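Local coordinates for dioxygenase (Pseudomonas brassicacearum, PDB 5V2D), which probably catalyses the iron-dependent oxidative cleavage of the central double bond of lignostilbenes, as a member of the carotenoid cleavage oxygenase family, at residues Leu35-Arg40 and Ala462-Glu467; Val122-Phe127 and Leu154-Leu159; Phe201-Lys206 and Pro267-Gln272; Trp427-Gly430 and Cys434-Glu437. All coordinates share one frame; numbering follows the deposited sequence.

Interaction 1 of 4, residues Leu35-Arg40 and Ala462-Glu467; sequences LYKPSR and AEERSE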
loop_
_atom_site.group_PDB
_atom_site.type_symbol
_atom_site.label_atom_id
_atom_site.label_comp_id
_atom_site.label_asym_id
_atom_site.label_seq_id
_atom_site.Cartn_x
_atom_site.Cartn_y
_atom_site.Cartn_z
ATOM N N LEU A 35 -5.612 -1.320 -16.489
ATOM C CA LEU A 35 -5.330 -1.203 -15.054
ATOM C C LEU A 35 -6.652 -1.016 -14.207
ATOM O O LEU A 35 -6.735 -1.593 -13.128
ATOM C CB LEU A 35 -4.417 -0.048 -14.788
ATOM C CG LEU A 35 -2.944 -0.445 -14.625
ATOM C CD1 LEU A 35 -2.436 -1.435 -15.577
ATOM C CD2 LEU A 35 -2.017 0.692 -14.385
ATOM N N TYR A 36 -7.578 -0.200 -14.673
ATOM C CA TYR A 36 -8.673 0.259 -13.808
ATOM C C TYR A 36 -10.074 -0.159 -14.181
ATOM O O TYR A 36 -11.009 0.059 -13.422
ATOM C CB TYR A 36 -8.580 1.795 -13.548
ATOM C CG TYR A 36 -7.258 2.148 -12.902
ATOM C CD1 TYR A 36 -6.968 1.748 -11.577
ATOM C CD2 TYR A 36 -6.260 2.835 -13.601
ATOM C CE1 TYR A 36 -5.772 1.998 -10.996
ATOM C CE2 TYR A 36 -5.031 3.108 -12.989
ATOM C CZ TYR A 36 -4.781 2.643 -11.715
ATOM O OH TYR A 36 -3.594 2.881 -11.098
ATOM N N LYS A 37 -10.246 -0.856 -15.296
ATOM C CA LYS A 37 -11.512 -1.383 -15.565
ATOM C C LYS A 37 -11.881 -2.368 -14.439
ATOM O O LYS A 37 -11.046 -3.140 -13.971
ATOM C CB LYS A 37 -11.519 -2.077 -16.907
ATOM C CG LYS A 37 -12.805 -2.644 -17.372
ATOM C CD LYS A 37 -12.603 -3.382 -18.742
ATOM C CE LYS A 37 -12.047 -2.505 -19.875
ATOM N NZ LYS A 37 -11.614 -3.403 -20.997
ATOM N N PRO A 38 -13.134 -2.355 -14.027
ATOM C CA PRO A 38 -13.541 -3.278 -12.913
ATOM C C PRO A 38 -13.382 -4.713 -13.337
ATOM O O PRO A 38 -13.506 -5.017 -14.524
ATOM C CB PRO A 38 -15.047 -2.976 -12.796
ATOM C CG PRO A 38 -15.143 -1.485 -13.264
ATOM C CD PRO A 38 -14.274 -1.528 -14.499
ATOM N N SER A 39 -13.057 -5.581 -12.400
ATOM C CA SER A 39 -12.948 -7.040 -12.690
ATOM C C SER A 39 -14.084 -7.767 -11.992
ATOM O O SER A 39 -14.980 -8.292 -12.636
ATOM C CB SER A 39 -11.594 -7.566 -12.212
ATOM O OG SER A 39 -11.557 -8.951 -12.137
ATOM N N ARG A 40 -14.022 -7.779 -10.669
ATOM C CA ARG A 40 -15.082 -8.314 -9.784
ATOM C C ARG A 40 -15.109 -9.820 -9.868
ATOM O O ARG A 40 -16.069 -10.438 -9.473
ATOM C CB ARG A 40 -16.431 -7.691 -10.096
ATOM C CG ARG A 40 -16.353 -6.125 -10.171
ATOM C CD ARG A 40 -17.808 -5.600 -10.233
ATOM N NE ARG A 40 -18.365 -5.793 -11.561
ATOM C CZ ARG A 40 -19.574 -5.428 -11.903
ATOM N NH1 ARG A 40 -20.434 -4.850 -11.007
ATOM N NH2 ARG A 40 -19.987 -5.610 -13.123
ATOM N N ALA A 462 -1.781 -3.699 -23.454
ATOM C CA ALA A 462 -2.357 -3.684 -24.794
ATOM C C ALA A 462 -3.176 -4.923 -24.997
ATOM O O ALA A 462 -4.172 -4.851 -25.659
ATOM C CB ALA A 462 -1.253 -3.612 -25.847
ATOM N N GLU A 463 -2.788 -6.056 -24.440
ATOM C CA GLU A 463 -3.600 -7.275 -24.611
ATOM C C GLU A 463 -4.649 -7.429 -23.525
ATOM O O GLU A 463 -5.451 -8.307 -23.602
ATOM C CB GLU A 463 -2.730 -8.499 -24.611
ATOM C CG GLU A 463 -1.598 -8.435 -25.626
ATOM C CD GLU A 463 -0.640 -9.633 -25.353
ATOM O OE1 GLU A 463 0.574 -9.477 -25.205
ATOM O OE2 GLU A 463 -1.083 -10.807 -25.185
ATOM N N GLU A 464 -4.606 -6.603 -22.489
ATOM C CA GLU A 464 -5.402 -6.828 -21.252
ATOM C C GLU A 464 -5.217 -8.241 -20.671
ATOM O O GLU A 464 -6.180 -8.919 -20.363
ATOM C CB GLU A 464 -6.918 -6.565 -21.468
ATOM C CG GLU A 464 -7.132 -5.163 -22.038
ATOM C CD GLU A 464 -8.504 -4.559 -21.810
ATOM O OE1 GLU A 464 -9.500 -5.280 -21.563
ATOM O OE2 GLU A 464 -8.556 -3.321 -21.881
ATOM N N ARG A 465 -3.986 -8.642 -20.522
ATOM C CA ARG A 465 -3.570 -9.959 -20.003
ATOM C C ARG A 465 -2.689 -9.673 -18.796
ATOM O O ARG A 465 -2.125 -8.587 -18.684
ATOM C CB ARG A 465 -2.715 -10.708 -21.079
ATOM C CG ARG A 465 -2.707 -12.201 -20.992
ATOM C CD ARG A 465 -2.311 -12.927 -22.297
ATOM N NE ARG A 465 -1.004 -12.448 -22.814
ATOM C CZ ARG A 465 0.239 -12.793 -22.392
ATOM N NH1 ARG A 465 0.505 -13.573 -21.338
ATOM N NH2 ARG A 465 1.322 -12.344 -23.057
ATOM N N SER A 466 -2.476 -10.665 -17.961
ATOM C CA SER A 466 -1.711 -10.561 -16.749
ATOM C C SER A 466 -0.863 -11.799 -16.601
ATOM O O SER A 466 -1.295 -12.894 -16.947
ATOM C CB SER A 466 -2.664 -10.426 -15.520
ATOM O OG SER A 466 -3.485 -9.291 -15.640
ATOM N N GLU A 467 0.343 -11.621 -16.089
ATOM C CA GLU A 467 1.245 -12.714 -15.698
ATOM C C GLU A 467 1.780 -12.398 -14.326
ATOM O O GLU A 467 1.978 -11.222 -14.027
ATOM C CB GLU A 467 2.512 -12.790 -16.634
ATOM C CG GLU A 467 2.094 -13.077 -18.047
ATOM C CD GLU A 467 3.295 -13.084 -19.074
ATOM O OE1 GLU A 467 4.343 -12.600 -18.750
ATOM O OE2 GLU A 467 3.155 -13.576 -20.184
#
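A surface salt bridge beside one blade sheet of the beta-propeller joins K37, just past the C-terminal end of helix 33-36, to E464 in the turn that leads into strand 465-472. The ammonium NZ of K37 comes within 2.9 Å of E464 OE1, which receives it on the syn lone pair, the side that faces the other oxygen. A second, weak bond runs from K37 NZ to E464 OE2 at 3.2 Å, so the lysine straddles both oxygens with a preference for one. The two chains meet at about a right angle. K37 sends CG anti to its own N (chi1 -178°) and runs straight until chi3, where it bends and swings NZ over to the carboxylate, while E464 reaches out extended beyond CG.

E464 and R465 both face L460 in a G1 beta bulge, and E464 takes the left-handed backbone conformation that belongs to this bulge. R465 ties its own segment together. Its NE meets E463 OE2 at 2.9 Å in a nearly straight bond lying in the guanidinium plane, and its NH1 reaches E467 OE2, also at 2.9 Å, on the anti side of that carboxylate, tilted about 25° out of its plane. E467 OE1 has a further salt bridge to R483.

Around the contact, R489 takes the carbonyls of K37 and P38. L35, in the helix, lies against N459 of strand 452-460, and strand 465-472 runs antiparallel between strands 452-460 and 482-486, with the K37-E464 bridge spanning the surface from the residue after helix 33-36 to the bulge.

Interaction 2 of 4, residues Val122-Phe127 and Leu154-Leu159; sequences VYRNAF and LKEDAL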
loop_
_atom_site.group_PDB
_atom_site.type_symbol
_atom_site.label_atom_id
_atom_site.label_comp_id
_atom_site.label_asym_id
_atom_site.label_seq_id
_atom_site.Cartn_x
_atom_site.Cartn_y
_atom_site.Cartn_z
ATOM N N VAL A 122 -18.602 9.640 -0.925
ATOM C CA VAL A 122 -17.287 10.199 -1.056
ATOM C C VAL A 122 -16.327 9.422 -0.188
ATOM O O VAL A 122 -16.676 9.046 0.958
ATOM C CB VAL A 122 -17.316 11.706 -0.641
ATOM C CG1 VAL A 122 -15.917 12.279 -0.519
ATOM C CG2 VAL A 122 -18.124 12.546 -1.690
ATOM N N TYR A 123 -15.120 9.194 -0.707
ATOM C CA TYR A 123 -14.044 8.473 0.003
ATOM C C TYR A 123 -13.888 8.969 1.425
ATOM O O TYR A 123 -13.656 10.178 1.658
ATOM C CB TYR A 123 -12.714 8.595 -0.759
ATOM C CG TYR A 123 -11.528 7.949 -0.126
ATOM C CD1 TYR A 123 -10.582 8.709 0.522
ATOM C CD2 TYR A 123 -11.348 6.525 -0.124
ATOM C CE1 TYR A 123 -9.441 8.100 1.130
ATOM C CE2 TYR A 123 -10.207 5.955 0.459
ATOM C CZ TYR A 123 -9.258 6.735 1.072
ATOM O OH TYR A 123 -8.155 6.237 1.764
ATOM N N ARG A 124 -14.030 8.041 2.376
ATOM C CA ARG A 124 -13.788 8.287 3.814
ATOM C C ARG A 124 -14.678 9.427 4.332
ATOM O O ARG A 124 -14.308 10.190 5.232
ATOM C CB ARG A 124 -12.310 8.537 4.113
ATOM C CG ARG A 124 -11.423 7.264 3.967
ATOM C CD ARG A 124 -10.084 7.379 4.689
ATOM N NE ARG A 124 -10.250 7.635 6.124
ATOM C CZ ARG A 124 -9.252 7.770 7.016
ATOM N NH1 ARG A 124 -8.021 7.798 6.571
ATOM N NH2 ARG A 124 -9.507 7.912 8.359
ATOM N N ASN A 125 -15.859 9.585 3.712
ATOM C CA ASN A 125 -16.801 10.572 4.188
ATOM C C ASN A 125 -18.179 9.906 4.289
ATOM O O ASN A 125 -19.026 9.960 3.353
ATOM C CB ASN A 125 -16.779 11.829 3.290
ATOM C CG ASN A 125 -17.720 12.926 3.825
ATOM O OD1 ASN A 125 -18.443 12.658 4.802
ATOM N ND2 ASN A 125 -17.752 14.121 3.192
ATOM N N ALA A 126 -18.382 9.308 5.438
ATOM C CA ALA A 126 -19.649 8.564 5.656
ATOM C C ALA A 126 -20.877 9.487 5.726
ATOM O O ALA A 126 -21.993 9.036 5.504
ATOM C CB ALA A 126 -19.555 7.719 6.928
ATOM N N PHE A 127 -20.697 10.789 5.949
ATOM C CA PHE A 127 -21.856 11.696 5.843
ATOM C C PHE A 127 -22.481 11.706 4.476
ATOM O O PHE A 127 -23.580 12.159 4.382
ATOM C CB PHE A 127 -21.491 13.160 6.248
ATOM C CG PHE A 127 -20.905 13.259 7.628
ATOM C CD1 PHE A 127 -21.745 13.062 8.757
ATOM C CD2 PHE A 127 -19.526 13.484 7.836
ATOM C CE1 PHE A 127 -21.217 13.134 10.059
ATOM C CE2 PHE A 127 -19.013 13.515 9.135
ATOM C CZ PHE A 127 -19.858 13.375 10.243
ATOM N N LEU A 154 -6.279 -4.984 5.561
ATOM C CA LEU A 154 -6.185 -3.751 6.313
ATOM C C LEU A 154 -6.570 -2.520 5.460
ATOM O O LEU A 154 -6.236 -2.418 4.273
ATOM C CB LEU A 154 -4.800 -3.554 6.818
ATOM C CG LEU A 154 -4.239 -4.722 7.639
ATOM C CD1 LEU A 154 -2.944 -5.233 6.964
ATOM C CD2 LEU A 154 -3.921 -4.226 9.037
ATOM N N LYS A 155 -7.143 -1.547 6.155
ATOM C CA LYS A 155 -7.309 -0.253 5.617
ATOM C C LYS A 155 -7.390 0.747 6.785
ATOM O O LYS A 155 -8.017 0.492 7.752
ATOM C CB LYS A 155 -8.585 -0.323 4.887
ATOM C CG LYS A 155 -9.295 0.876 4.556
ATOM C CD LYS A 155 -8.793 1.597 3.530
ATOM C CE LYS A 155 -9.982 2.289 2.832
ATOM N NZ LYS A 155 -9.223 3.002 1.723
ATOM N N GLU A 156 -6.732 1.866 6.604
ATOM C CA GLU A 156 -6.345 2.744 7.702
ATOM C C GLU A 156 -7.480 3.536 8.339
ATOM O O GLU A 156 -7.236 4.308 9.278
ATOM C CB GLU A 156 -5.242 3.717 7.256
ATOM C CG GLU A 156 -5.730 4.792 6.240
ATOM C CD GLU A 156 -4.542 5.367 5.446
ATOM O OE1 GLU A 156 -3.776 4.564 4.862
ATOM O OE2 GLU A 156 -4.365 6.616 5.411
ATOM N N ASP A 157 -8.699 3.358 7.871
ATOM C CA ASP A 157 -9.900 4.016 8.452
ATOM C C ASP A 157 -10.608 3.146 9.464
ATOM O O ASP A 157 -11.615 3.544 9.991
ATOM C CB ASP A 157 -10.897 4.449 7.372
ATOM C CG ASP A 157 -11.477 3.307 6.582
ATOM O OD1 ASP A 157 -10.957 2.145 6.673
ATOM O OD2 ASP A 157 -12.479 3.581 5.797
ATOM N N ALA A 158 -10.100 1.931 9.741
ATOM C CA ALA A 158 -10.807 1.011 10.607
ATOM C C ALA A 158 -9.885 -0.114 11.065
ATOM O O ALA A 158 -8.731 -0.202 10.604
ATOM C CB ALA A 158 -12.025 0.453 9.880
ATOM N N LEU A 159 -10.417 -0.964 11.931
ATOM C CA LEU A 159 -9.736 -2.180 12.303
ATOM C C LEU A 159 -9.718 -3.112 11.095
ATOM O O LEU A 159 -10.550 -2.992 10.181
ATOM C CB LEU A 159 -10.524 -2.853 13.443
ATOM C CG LEU A 159 -10.418 -2.170 14.835
ATOM C CD1 LEU A 159 -11.420 -2.848 15.763
ATOM C CD2 LEU A 159 -9.050 -2.353 15.380
HETATM O O HOH W 1 -7.006 7.407 4.113
HETATM O O HOH W 2 -7.171 6.915 9.922
#
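R124 reaches across from the type II turn of V122-N125 and lays one face of its guanidinium on D157, with R124 NE 3.5 Å from D157 CB. The two side chains slide past each other in opposite directions, and D157 OD1 bonds the hydroxyl of T138. R124 bends at chi3 (58°), which folds the guanidinium toward the type I turn of K155-A158. There NH1 is 4.0 Å from E156 OE2, too far for a salt bridge, and a water fills in: it accepts from R124 NH1 at 2.7 Å, donates to E156 OE2 at 3.0 Å and bonds the Y123 hydroxyl as well. A second water accepts from R124 NH2 and donates to E156 O at 2.7 Å. R124 NH1 also bonds the hydroxyl of Y203, which in turn bonds E156 OE2. K155 NZ sits at the edge of the Y123 ring, 3.4 Å from CE2; its bond to Y123 OH is weak, and its stronger partner is the carbonyl of F81. A methionine in place of R124 would probably cost both waters and the Y203 hydroxyl their bonds to its N-H groups and take the positive charge of the guanidinium away from beside E156. E156 OE1 bonds ND1 of the iron ligand H239, making E156 one of the second-shell glutamates that characterise the four-histidine iron site of carotenoid cleavage oxygenases.

Interaction 3 of 4, residues Phe201-Lys206 and Pro267-Gln272; sequences FSYEAK and PHFQWQ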
loop_
_atom_site.group_PDB
_atom_site.type_symbol
_atom_site.label_atom_id
_atom_site.label_comp_id
_atom_site.label_asym_id
_atom_site.label_seq_id
_atom_site.Cartn_x
_atom_site.Cartn_y
_atom_site.Cartn_z
ATOM N N PHE A 201 0.273 1.083 14.128
ATOM C CA PHE A 201 -0.053 2.397 14.669
ATOM C C PHE A 201 -1.448 2.779 14.221
ATOM O O PHE A 201 -2.053 2.083 13.380
ATOM C CB PHE A 201 0.984 3.437 14.281
ATOM C CG PHE A 201 0.925 3.845 12.841
ATOM C CD1 PHE A 201 0.137 4.981 12.433
ATOM C CD2 PHE A 201 1.601 3.147 11.873
ATOM C CE1 PHE A 201 0.038 5.307 11.102
ATOM C CE2 PHE A 201 1.511 3.513 10.521
ATOM C CZ PHE A 201 0.751 4.586 10.132
ATOM N N SER A 202 -1.958 3.888 14.750
ATOM C CA SER A 202 -3.270 4.451 14.348
ATOM C C SER A 202 -3.181 5.989 14.317
ATOM O O SER A 202 -2.504 6.576 15.188
ATOM C CB SER A 202 -4.316 4.020 15.361
ATOM O OG SER A 202 -5.496 4.815 15.231
ATOM N N TYR A 203 -3.733 6.632 13.288
ATOM C CA TYR A 203 -3.946 8.075 13.295
ATOM C C TYR A 203 -5.472 8.321 13.218
ATOM O O TYR A 203 -6.251 7.397 12.929
ATOM C CB TYR A 203 -3.156 8.842 12.229
ATOM C CG TYR A 203 -3.714 8.705 10.827
ATOM C CD1 TYR A 203 -3.377 7.593 10.035
ATOM C CD2 TYR A 203 -4.534 9.658 10.313
ATOM C CE1 TYR A 203 -3.852 7.442 8.768
ATOM C CE2 TYR A 203 -5.072 9.546 9.021
ATOM C CZ TYR A 203 -4.737 8.459 8.250
ATOM O OH TYR A 203 -5.243 8.380 6.953
ATOM N N GLU A 204 -5.895 9.551 13.500
ATOM C CA GLU A 204 -7.289 9.845 13.811
ATOM C C GLU A 204 -7.838 8.827 14.789
ATOM O O GLU A 204 -8.935 8.239 14.652
ATOM C CB GLU A 204 -8.131 9.930 12.525
ATOM C CG GLU A 204 -7.794 11.196 11.690
ATOM C CD GLU A 204 -8.721 11.316 10.482
ATOM O OE1 GLU A 204 -9.950 11.554 10.634
ATOM O OE2 GLU A 204 -8.199 11.152 9.347
ATOM N N ALA A 205 -7.041 8.578 15.805
ATOM C CA ALA A 205 -7.206 7.384 16.629
ATOM C C ALA A 205 -8.393 7.472 17.576
ATOM O O ALA A 205 -8.792 6.431 18.151
ATOM C CB ALA A 205 -5.960 7.117 17.400
ATOM N N LYS A 206 -8.944 8.680 17.771
ATOM C CA LYS A 206 -10.201 8.796 18.539
ATOM C C LYS A 206 -11.348 9.310 17.734
ATOM O O LYS A 206 -12.312 9.815 18.319
ATOM C CB LYS A 206 -9.958 9.723 19.747
ATOM C CG LYS A 206 -8.955 9.119 20.685
ATOM C CD LYS A 206 -8.834 9.958 21.948
ATOM C CE LYS A 206 -8.008 9.168 22.964
ATOM N NZ LYS A 206 -7.699 10.052 24.109
ATOM N N PRO A 267 -14.197 16.646 0.666
ATOM C CA PRO A 267 -13.219 15.579 0.869
ATOM C C PRO A 267 -12.722 15.435 2.288
ATOM O O PRO A 267 -12.653 16.405 3.045
ATOM C CB PRO A 267 -12.077 15.971 -0.071
ATOM C CG PRO A 267 -12.650 17.041 -1.015
ATOM C CD PRO A 267 -13.616 17.771 -0.132
ATOM N N HIS A 268 -12.336 14.209 2.660
ATOM C CA HIS A 268 -11.793 13.942 4.005
ATOM C C HIS A 268 -10.501 14.723 4.256
ATOM O O HIS A 268 -10.332 15.276 5.317
ATOM C CB HIS A 268 -11.553 12.468 4.174
ATOM C CG HIS A 268 -11.135 12.043 5.560
ATOM N ND1 HIS A 268 -11.987 11.376 6.405
ATOM C CD2 HIS A 268 -9.936 12.115 6.183
ATOM C CE1 HIS A 268 -11.328 11.098 7.521
ATOM N NE2 HIS A 268 -10.101 11.569 7.427
ATOM N N PHE A 269 -9.628 14.778 3.270
ATOM C CA PHE A 269 -8.350 15.466 3.373
ATOM C C PHE A 269 -8.257 16.638 2.374
ATOM O O PHE A 269 -8.855 16.589 1.305
ATOM C CB PHE A 269 -7.196 14.514 2.971
ATOM C CG PHE A 269 -6.996 13.361 3.914
ATOM C CD1 PHE A 269 -6.434 13.561 5.158
ATOM C CD2 PHE A 269 -7.378 12.095 3.556
ATOM C CE1 PHE A 269 -6.228 12.484 6.021
ATOM C CE2 PHE A 269 -7.197 11.009 4.411
ATOM C CZ PHE A 269 -6.633 11.222 5.651
ATOM N N GLN A 270 -7.399 17.582 2.716
ATOM C CA GLN A 270 -7.055 18.703 1.850
ATOM C C GLN A 270 -5.566 19.018 1.910
ATOM O O GLN A 270 -5.003 19.210 2.979
ATOM C CB GLN A 270 -7.849 19.939 2.357
ATOM C CG GLN A 270 -7.732 21.154 1.441
ATOM C CD GLN A 270 -8.459 22.359 1.990
ATOM O OE1 GLN A 270 -7.991 23.007 2.927
ATOM N NE2 GLN A 270 -9.589 22.621 1.443
ATOM N N TRP A 271 -4.936 19.127 0.773
ATOM C CA TRP A 271 -3.504 19.493 0.714
ATOM C C TRP A 271 -3.269 20.916 1.179
ATOM O O TRP A 271 -4.043 21.791 0.828
ATOM C CB TRP A 271 -3.027 19.350 -0.704
ATOM C CG TRP A 271 -1.578 19.634 -0.890
ATOM C CD1 TRP A 271 -1.026 20.750 -1.446
ATOM C CD2 TRP A 271 -0.524 18.771 -0.571
ATOM N NE1 TRP A 271 0.308 20.638 -1.460
ATOM C CE2 TRP A 271 0.661 19.424 -0.938
ATOM C CE3 TRP A 271 -0.458 17.461 -0.021
ATOM C CZ2 TRP A 271 1.921 18.836 -0.780
ATOM C CZ3 TRP A 271 0.815 16.892 0.144
ATOM C CH2 TRP A 271 1.969 17.584 -0.218
ATOM N N GLN A 272 -2.233 21.088 1.994
ATOM C CA GLN A 272 -1.799 22.373 2.555
ATOM C C GLN A 272 -0.395 22.608 1.998
ATOM O O GLN A 272 0.530 21.946 2.374
ATOM C CB GLN A 272 -1.775 22.326 4.049
ATOM C CG GLN A 272 -3.089 21.863 4.691
ATOM C CD GLN A 272 -4.297 22.683 4.253
ATOM O OE1 GLN A 272 -4.181 23.831 4.216
ATOM N NE2 GLN A 272 -5.406 22.074 3.884
#
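H268 points its imidazole at E204, and the ring can be followed outward from CB. CG stands anti to the backbone N (chi1 -174°), which carries the ring toward segment 201-206, with V257 and M262 packing on the side chain. CD2 then lies over the centre of the neighbouring F269 ring, 3.4 Å above its plane. On the other branch, ND1 donates to the carbonyl O of R124, and CE1 comes 3.4 Å from E204 OE1. At the tip, NE2 donates to E204 OE2 at 2.7 Å with an N-H...O angle of 169°; the bond lies in the ring plane and enters the syn lone pair. The carboxylate is turned 38° from the ring. With both nitrogens donating, H268 is probably held in its charged form. E204 OE1 has a further partner in the backbone N of G209.

Alongside, the hydroxyl of Y203 meets the rim of F269 edge-on, OH to CZ 3.4 Å, while it bonds E156 and R124. This buried His-carboxylate hydrogen bond joins E204, near the end of strand 198-203, to H268 beside strand 269-271, in the outer surroundings of the iron site: the Y203 side chain is about 10 Å from the metal.

Interaction 4 of 4, residues Trp427-Gly430 and Cys434-Glu437; sequences WFPG and CFQE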
loop_
_atom_site.group_PDB
_atom_site.type_symbol
_atom_site.label_atom_id
_atom_site.label_comp_id
_atom_site.label_asym_id
_atom_site.label_seq_id
_atom_site.Cartn_x
_atom_site.Cartn_y
_atom_site.Cartn_z
ATOM N N TRP A 427 14.609 -4.422 -14.952
ATOM C CA TRP A 427 14.007 -5.117 -16.082
ATOM C C TRP A 427 12.931 -4.239 -16.712
ATOM O O TRP A 427 11.994 -3.762 -16.016
ATOM C CB TRP A 427 13.455 -6.502 -15.673
ATOM C CG TRP A 427 12.920 -7.215 -16.868
ATOM C CD1 TRP A 427 13.603 -7.469 -18.005
ATOM C CD2 TRP A 427 11.597 -7.729 -17.086
ATOM N NE1 TRP A 427 12.814 -8.128 -18.902
ATOM C CE2 TRP A 427 11.581 -8.292 -18.371
ATOM C CE3 TRP A 427 10.451 -7.829 -16.304
ATOM C CZ2 TRP A 427 10.452 -8.902 -18.912
ATOM C CZ3 TRP A 427 9.349 -8.439 -16.837
ATOM C CH2 TRP A 427 9.332 -8.949 -18.102
ATOM N N PHE A 428 13.024 -4.054 -18.024
ATOM C CA PHE A 428 11.970 -3.407 -18.827
ATOM C C PHE A 428 11.213 -4.491 -19.572
ATOM O O PHE A 428 11.844 -5.325 -20.269
ATOM C CB PHE A 428 12.634 -2.450 -19.881
ATOM C CG PHE A 428 11.645 -1.814 -20.848
ATOM C CD1 PHE A 428 10.649 -0.956 -20.372
ATOM C CD2 PHE A 428 11.724 -2.042 -22.226
ATOM C CE1 PHE A 428 9.775 -0.312 -21.231
ATOM C CE2 PHE A 428 10.843 -1.418 -23.111
ATOM C CZ PHE A 428 9.839 -0.544 -22.600
ATOM N N PRO A 429 9.890 -4.548 -19.436
ATOM C CA PRO A 429 9.160 -5.695 -19.997
ATOM C C PRO A 429 8.706 -5.535 -21.434
ATOM O O PRO A 429 7.874 -6.280 -21.898
ATOM C CB PRO A 429 7.921 -5.772 -19.084
ATOM C CG PRO A 429 7.616 -4.364 -18.791
ATOM C CD PRO A 429 9.002 -3.723 -18.594
ATOM N N GLY A 430 9.158 -4.507 -22.125
ATOM C CA GLY A 430 8.649 -4.200 -23.443
ATOM C C GLY A 430 7.724 -3.000 -23.350
ATOM O O GLY A 430 7.332 -2.528 -22.263
ATOM N N CYS A 434 3.544 -3.096 -17.654
ATOM C CA CYS A 434 3.864 -2.406 -16.442
ATOM C C CYS A 434 3.557 -3.282 -15.244
ATOM O O CYS A 434 2.982 -4.367 -15.374
ATOM C CB CYS A 434 3.079 -1.088 -16.366
ATOM S SG CYS A 434 1.274 -1.303 -16.359
ATOM N N PHE A 435 4.019 -2.825 -14.097
ATOM C CA PHE A 435 4.104 -3.660 -12.923
ATOM C C PHE A 435 3.167 -3.242 -11.780
ATOM O O PHE A 435 2.806 -2.107 -11.647
ATOM C CB PHE A 435 5.494 -3.623 -12.380
ATOM C CG PHE A 435 6.533 -4.168 -13.350
ATOM C CD1 PHE A 435 6.741 -5.513 -13.486
ATOM C CD2 PHE A 435 7.345 -3.277 -14.057
ATOM C CE1 PHE A 435 7.687 -5.992 -14.384
ATOM C CE2 PHE A 435 8.284 -3.749 -14.949
ATOM C CZ PHE A 435 8.450 -5.131 -15.098
ATOM N N GLN A 436 2.895 -4.234 -10.937
ATOM C CA GLN A 436 2.266 -4.035 -9.630
ATOM C C GLN A 436 3.336 -4.319 -8.576
ATOM O O GLN A 436 4.501 -4.738 -8.874
ATOM C CB GLN A 436 1.035 -4.874 -9.436
ATOM C CG GLN A 436 0.080 -4.812 -10.621
ATOM C CD GLN A 436 -1.330 -5.327 -10.281
ATOM O OE1 GLN A 436 -1.667 -5.498 -9.138
ATOM N NE2 GLN A 436 -2.119 -5.671 -11.331
ATOM N N GLU A 437 3.002 -3.990 -7.334
ATOM C CA GLU A 437 3.970 -4.056 -6.255
ATOM C C GLU A 437 4.686 -5.404 -6.142
ATOM O O GLU A 437 4.041 -6.462 -6.056
ATOM C CB GLU A 437 3.320 -3.802 -4.909
ATOM C CG GLU A 437 4.348 -3.780 -3.764
ATOM C CD GLU A 437 3.714 -3.667 -2.367
ATOM O OE1 GLU A 437 3.093 -4.661 -1.950
ATOM O OE2 GLU A 437 3.865 -2.646 -1.652
#
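F435 lays the far end of its ring against W427 and P429. Its CZ lies 3.6 Å from W427 CE3, an atom placed at the edge of the phenyl and in its plane. The six-membered ring of W427 is inclined at 62° to that plane, the centroids 5.8 Å apart, an oblique pairing. From P429, CD touches F435 CE2 at 3.7 Å, and CG packs near the same two ring atoms, CE2 and CZ, the approach oblique to the ring. W427 and P429 also meet each other, the proline CA lying over the outer part of one indole face.

Further out, F435 has CG anti to its carbonyl carbon (chi1 -62°), which brings the ring across to the loop after strand 424-427, and L458 and L414 pack against it. Backbone bonds from W427 to L414 and from F435 to F411 fix the two segments. Two residues along from F435, E437 OE2 bonds ND1 of the iron ligand H495.

An alanine in place of F435 would probably open a gap beside W427 and P429 and leave the indole freer to turn. No hydrogen bond crosses between the segments, so dispersion and the exclusion of water hold the end of strand 424-427 and its following loop against strand 433-442, which belongs to a different sheet.

Interactions 2 and 3 form one buried region, their centres about 10 Å apart. Both are rich in polar groups satisfied by protein partners, with two ordered waters in interaction 2, and R124 and E156 of the former meet Y203 and H268 of the latter. Interaction 1 lies at the surface, where ion pairs can stand close to solvent; interaction 4, partly buried, relies on apolar packing alone. These two reach the same five-stranded sheet and touch where L35 CD1 meets C434 SG at 3.8 Å. Interaction 4 lies across the chain's centre from interactions 2 and 3, yet segments 154-159 and 434-437 each supply a glutamate to an iron-bound histidine.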